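Local coordinates for protein putative enoyl-CoA hydratase/isomerase (Acinetobacter baumannii, PDB 3FDU) that probably acts on acyl-CoA thioesters as an enoyl-CoA hydratase or isomerase of the crotonase family, at residues A83-V86 and L92-A95; L16-N21 and A38-E43. The protein carries 4 engineered substitutions. All coordinates share one frame; numbering follows the deposited sequence.

Contact 1 of 2, residues A83-V86 and L92-A95; sequences AGQV and LKSA. With SO4 (sulfate ion), chain G.
Lys93 reaches from the second turn of helix 87-97 back to the 3-10 turn 83-85 leading into that helix, with Val86 at its N-cap, and its ammonium group ends between the backbone oxygen of Gly84 and a sulfate ion. The side chain also touches Ile222 and Ile225 of helix 218-236. From CB, the first torsion sets CG beside the backbone N (chi1 -64°), and the chain stays extended until a bend at CG-CD (chi3 -70°). Beyond it, Lys93 CD lies 3.4 Å from sulfate O3, and CE of the same lysine comes 3.3 Å from Gly84 O. At the tip, Lys93 NZ donates a 2.7 Å hydrogen bond to Gly84 O, from above the carbonyl plane, 43° out of it. NZ also bonds to sulfate O3, at a very short separation of doubtful value. Gln85 adds NE2 to the anion through two weak hydrogen bonds, 3.3 Å to O2 and 3.4 Å to O3. Arg97 also binds the sulfate, which probably came from the crystallisation liquor. Since Asp226 also salt-bridges NZ, the buried lysine has an acidic partner, an anion and a carbonyl dipole around its tip, surroundings expected to stabilise its positive charge.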
loop_
_atom_site.group_PDB
_atom_site.type_symbol
_atom_site.label_atom_id
_atom_site.label_comp_id
_atom_site.label_asym_id
_atom_site.label_seq_id
_atom_site.Cartn_x
_atom_site.Cartn_y
_atom_site.Cartn_z
ATOM N N ALA A 83 29.149 -1.094 4.255
ATOM C CA ALA A 83 28.083 -0.664 5.164
ATOM C C ALA A 83 27.074 -1.791 5.349
ATOM O O ALA A 83 26.589 -2.001 6.449
ATOM C CB ALA A 83 27.404 0.592 4.617
ATOM N N GLY A 84 26.804 -2.553 4.275
ATOM C CA GLY A 84 25.840 -3.674 4.323
ATOM C C GLY A 84 26.228 -4.877 5.181
ATOM O O GLY A 84 25.430 -5.777 5.401
ATOM N N GLN A 85 27.461 -4.895 5.693
ATOM C CA GLN A 85 27.887 -5.967 6.587
ATOM C C GLN A 85 27.927 -5.497 8.046
ATOM O O GLN A 85 28.349 -6.245 8.936
ATOM C CB GLN A 85 29.273 -6.519 6.148
ATOM C CG GLN A 85 29.276 -7.065 4.724
ATOM C CD GLN A 85 28.409 -8.283 4.603
ATOM O OE1 GLN A 85 28.526 -9.212 5.401
ATOM N NE2 GLN A 85 27.535 -8.303 3.602
ATOM N N VAL A 86 27.447 -4.289 8.314
ATOM C CA VAL A 86 27.320 -3.826 9.717
ATOM C C VAL A 86 26.145 -4.631 10.381
ATOM O O VAL A 86 25.130 -4.843 9.721
ATOM C CB VAL A 86 27.162 -2.294 9.779
ATOM C CG1 VAL A 86 26.871 -1.786 11.214
ATOM C CG2 VAL A 86 28.484 -1.588 9.274
ATOM N N LEU A 92 18.804 -7.996 9.309
ATOM C CA LEU A 92 17.670 -7.694 8.453
ATOM C C LEU A 92 17.687 -8.485 7.156
ATOM O O LEU A 92 16.642 -8.940 6.710
ATOM C CB LEU A 92 17.539 -6.193 8.171
ATOM C CG LEU A 92 17.095 -5.325 9.376
ATOM C CD1 LEU A 92 17.666 -3.872 9.281
ATOM C CD2 LEU A 92 15.597 -5.303 9.485
ATOM N N LYS A 93 18.864 -8.612 6.508
ATOM C CA LYS A 93 18.942 -9.484 5.320
ATOM C C LYS A 93 18.726 -10.976 5.606
ATOM O O LYS A 93 18.098 -11.686 4.795
ATOM C CB LYS A 93 20.269 -9.257 4.535
ATOM C CG LYS A 93 20.369 -7.828 3.945
ATOM C CD LYS A 93 21.707 -7.561 3.194
ATOM C CE LYS A 93 22.867 -7.485 4.179
ATOM N NZ LYS A 93 24.154 -7.133 3.451
ATOM N N SER A 94 19.284 -11.493 6.702
ATOM C CA SER A 94 19.014 -12.868 7.064
ATOM C C SER A 94 17.507 -13.141 7.215
ATOM O O SER A 94 17.022 -14.187 6.855
ATOM C CB SER A 94 19.664 -13.253 8.385
ATOM O OG SER A 94 21.076 -13.416 8.189
ATOM N N ALA A 95 16.828 -12.224 7.857
ATOM C CA ALA A 95 15.411 -12.320 8.021
ATOM C C ALA A 95 14.704 -12.239 6.663
ATOM O O ALA A 95 13.876 -13.086 6.366
ATOM C CB ALA A 95 14.909 -11.233 9.009
HETATM S S SO4 G . 24.887 -10.324 1.523
HETATM O O1 SO4 G . 24.128 -9.969 0.313
HETATM O O2 SO4 G . 26.317 -10.257 1.261
HETATM O O3 SO4 G . 24.528 -9.465 2.650
HETATM O O4 SO4 G . 24.488 -11.672 1.939
#

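Contact 2 of 2, residues L16-N21 and A38-E43; sequences LTLAIN and AKALDE
Leu18 lays its forked end over the methyl group of Ala40, with CD1 3.9 Å and CD2 4.1 Å from Ala40 CB, so that both branches rest against the one methyl group. Its CB already points toward the helix, and with CG beside the backbone N (chi1 -68°) the fork ends on Ala40. Leu18 CD1 also meets Leu41 CD2 at 4.1 Å, the two leucine side chains crossing at a slant. Leu41 leaves the helix on the side turned from the strand, and the end of its side chain comes back to make this touch. Strand 15-20 and helix 31-46 are the first two elements of a beta-alpha-beta unit, completed by strand 52-57, as in the crotonase fold. Their short segments run antiparallel, at 178°, and their axes come within 10.7 Å at the closest, a spacing spanned by a leucine reaching an alanine. Backbone bonds from Leu16 and Leu18 to strand 52-57 fix the strand in the sheet, and Val53, Leu55 and Ala9 pack around Leu18. Two residues earlier on the strand, Leu16 CD2 lies 4.4 Å from Ala40 O, a marginal contact, and Leu41 also touches Leu91 of helix 87-97.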
loop_
_atom_site.group_PDB
_atom_site.type_symbol
_atom_site.label_atom_id
_atom_site.label_comp_id
_atom_site.label_asym_id
_atom_site.label_seq_id
_atom_site.Cartn_x
_atom_site.Cartn_y
_atom_site.Cartn_z
ATOM N N LEU A 16 10.448 -23.554 15.595
ATOM C CA LEU A 16 11.635 -23.008 16.253
ATOM C C LEU A 16 11.262 -21.670 16.889
ATOM O O LEU A 16 10.825 -20.750 16.180
ATOM C CB LEU A 16 12.766 -22.821 15.250
ATOM C CG LEU A 16 13.895 -21.931 15.805
ATOM C CD1 LEU A 16 14.532 -22.484 17.088
ATOM C CD2 LEU A 16 15.025 -21.684 14.737
ATOM N N THR A 17 11.359 -21.560 18.213
ATOM C CA THR A 17 11.009 -20.298 18.879
ATOM C C THR A 17 12.313 -19.662 19.293
ATOM O O THR A 17 13.116 -20.283 20.020
ATOM C CB THR A 17 10.056 -20.467 20.123
ATOM O OG1 THR A 17 8.843 -21.126 19.737
ATOM C CG2 THR A 17 9.669 -19.091 20.764
ATOM N N LEU A 18 12.564 -18.457 18.782
ATOM C CA LEU A 18 13.759 -17.694 19.148
ATOM C C LEU A 18 13.322 -16.559 20.067
ATOM O O LEU A 18 12.536 -15.688 19.687
ATOM C CB LEU A 18 14.477 -17.136 17.915
ATOM C CG LEU A 18 15.139 -18.207 17.011
ATOM C CD1 LEU A 18 15.709 -17.621 15.745
ATOM C CD2 LEU A 18 16.236 -18.900 17.812
ATOM N N ALA A 19 13.825 -16.552 21.288
ATOM C CA ALA A 19 13.354 -15.542 22.205
ATOM C C ALA A 19 14.490 -14.699 22.745
ATOM O O ALA A 19 15.422 -15.217 23.378
ATOM C CB ALA A 19 12.534 -16.202 23.357
ATOM N N ILE A 20 14.399 -13.396 22.481
ATOM C CA ILE A 20 15.377 -12.430 22.975
ATOM C C ILE A 20 15.190 -12.290 24.485
ATOM O O ILE A 20 14.071 -12.049 24.992
ATOM C CB ILE A 20 15.251 -11.066 22.225
ATOM C CG1 ILE A 20 15.345 -11.318 20.676
ATOM C CG2 ILE A 20 16.327 -10.143 22.623
ATOM C CD1 ILE A 20 15.058 -10.056 19.799
ATOM N N ASN A 21 16.303 -12.407 25.202
ATOM C CA ASN A 21 16.238 -12.466 26.655
ATOM C C ASN A 21 17.340 -11.596 27.270
ATOM O O ASN A 21 18.368 -12.107 27.748
ATOM C CB ASN A 21 16.426 -13.930 27.077
ATOM C CG ASN A 21 16.086 -14.172 28.530
ATOM O OD1 ASN A 21 15.530 -13.316 29.221
ATOM N ND2 ASN A 21 16.444 -15.351 29.004
ATOM N N ALA A 38 20.990 -13.409 13.514
ATOM C CA ALA A 38 21.130 -13.668 12.062
ATOM C C ALA A 38 21.582 -15.083 11.786
ATOM O O ALA A 38 21.036 -15.752 10.904
ATOM C CB ALA A 38 22.115 -12.665 11.424
ATOM N N LYS A 39 22.576 -15.570 12.544
ATOM C CA LYS A 39 23.053 -16.926 12.297
ATOM C C LYS A 39 22.018 -17.967 12.592
ATOM O O LYS A 39 21.933 -18.978 11.864
ATOM C CB LYS A 39 24.325 -17.275 13.082
ATOM C CG LYS A 39 25.360 -16.172 13.080
ATOM C CD LYS A 39 25.702 -15.668 11.687
ATOM C CE LYS A 39 26.451 -14.341 11.776
ATOM N NZ LYS A 39 25.492 -13.256 11.537
ATOM N N ALA A 40 21.268 -17.772 13.684
ATOM C CA ALA A 40 20.175 -18.697 14.020
ATOM C C ALA A 40 19.095 -18.808 12.933
ATOM O O ALA A 40 18.542 -19.904 12.692
ATOM C CB ALA A 40 19.509 -18.318 15.384
ATOM N N LEU A 41 18.731 -17.674 12.341
ATOM C CA LEU A 41 17.818 -17.677 11.186
ATOM C C LEU A 41 18.418 -18.464 9.987
ATOM O O LEU A 41 17.734 -19.233 9.338
ATOM C CB LEU A 41 17.547 -16.239 10.741
ATOM C CG LEU A 41 16.729 -15.472 11.826
ATOM C CD1 LEU A 41 16.558 -13.989 11.514
ATOM C CD2 LEU A 41 15.377 -16.121 11.989
ATOM N N ASP A 42 19.686 -18.212 9.699
ATOM C CA ASP A 42 20.375 -18.880 8.581
ATOM C C ASP A 42 20.391 -20.396 8.836
ATOM O O ASP A 42 20.012 -21.182 7.975
ATOM C CB ASP A 42 21.794 -18.351 8.475
ATOM C CG ASP A 42 21.846 -16.910 7.997
ATOM O OD1 ASP A 42 20.845 -16.405 7.416
ATOM O OD2 ASP A 42 22.915 -16.296 8.172
ATOM N N GLU A 43 20.817 -20.797 10.034
ATOM C CA GLU A 43 20.799 -22.232 10.373
ATOM C C GLU A 43 19.391 -22.852 10.404
ATOM O O GLU A 43 19.195 -23.989 9.957
ATOM C CB GLU A 43 21.543 -22.477 11.691
ATOM C CG GLU A 43 23.068 -22.241 11.569
ATOM C CD GLU A 43 23.754 -22.067 12.942
ATOM O OE1 GLU A 43 23.047 -22.002 13.989
ATOM O OE2 GLU A 43 25.002 -21.963 12.961
#

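How the contacts relate
Read from the N terminus, contact 2 comes first: strand 15-20 leads through a connecting loop into helix 31-46, which turns back along the strand and closes this loop. The chain then passes through strand 52-57 and helix 68-76 before contact 1 opens, where a much shorter loop is closed between residues 83-86 and 92-95. The two therefore follow in series, neither nested nor crossed. Their helices nevertheless meet: Ser94 OG and Asp42 OD1 lie 3.1 Å apart, a probable hydrogen bond, and Ala95 CA packs 4.0 Å from Leu41 CD1. Helix 31-46 thus packs against both strand 15-20 and helix 87-97, whose Lys93 reaches on to helix 218-236.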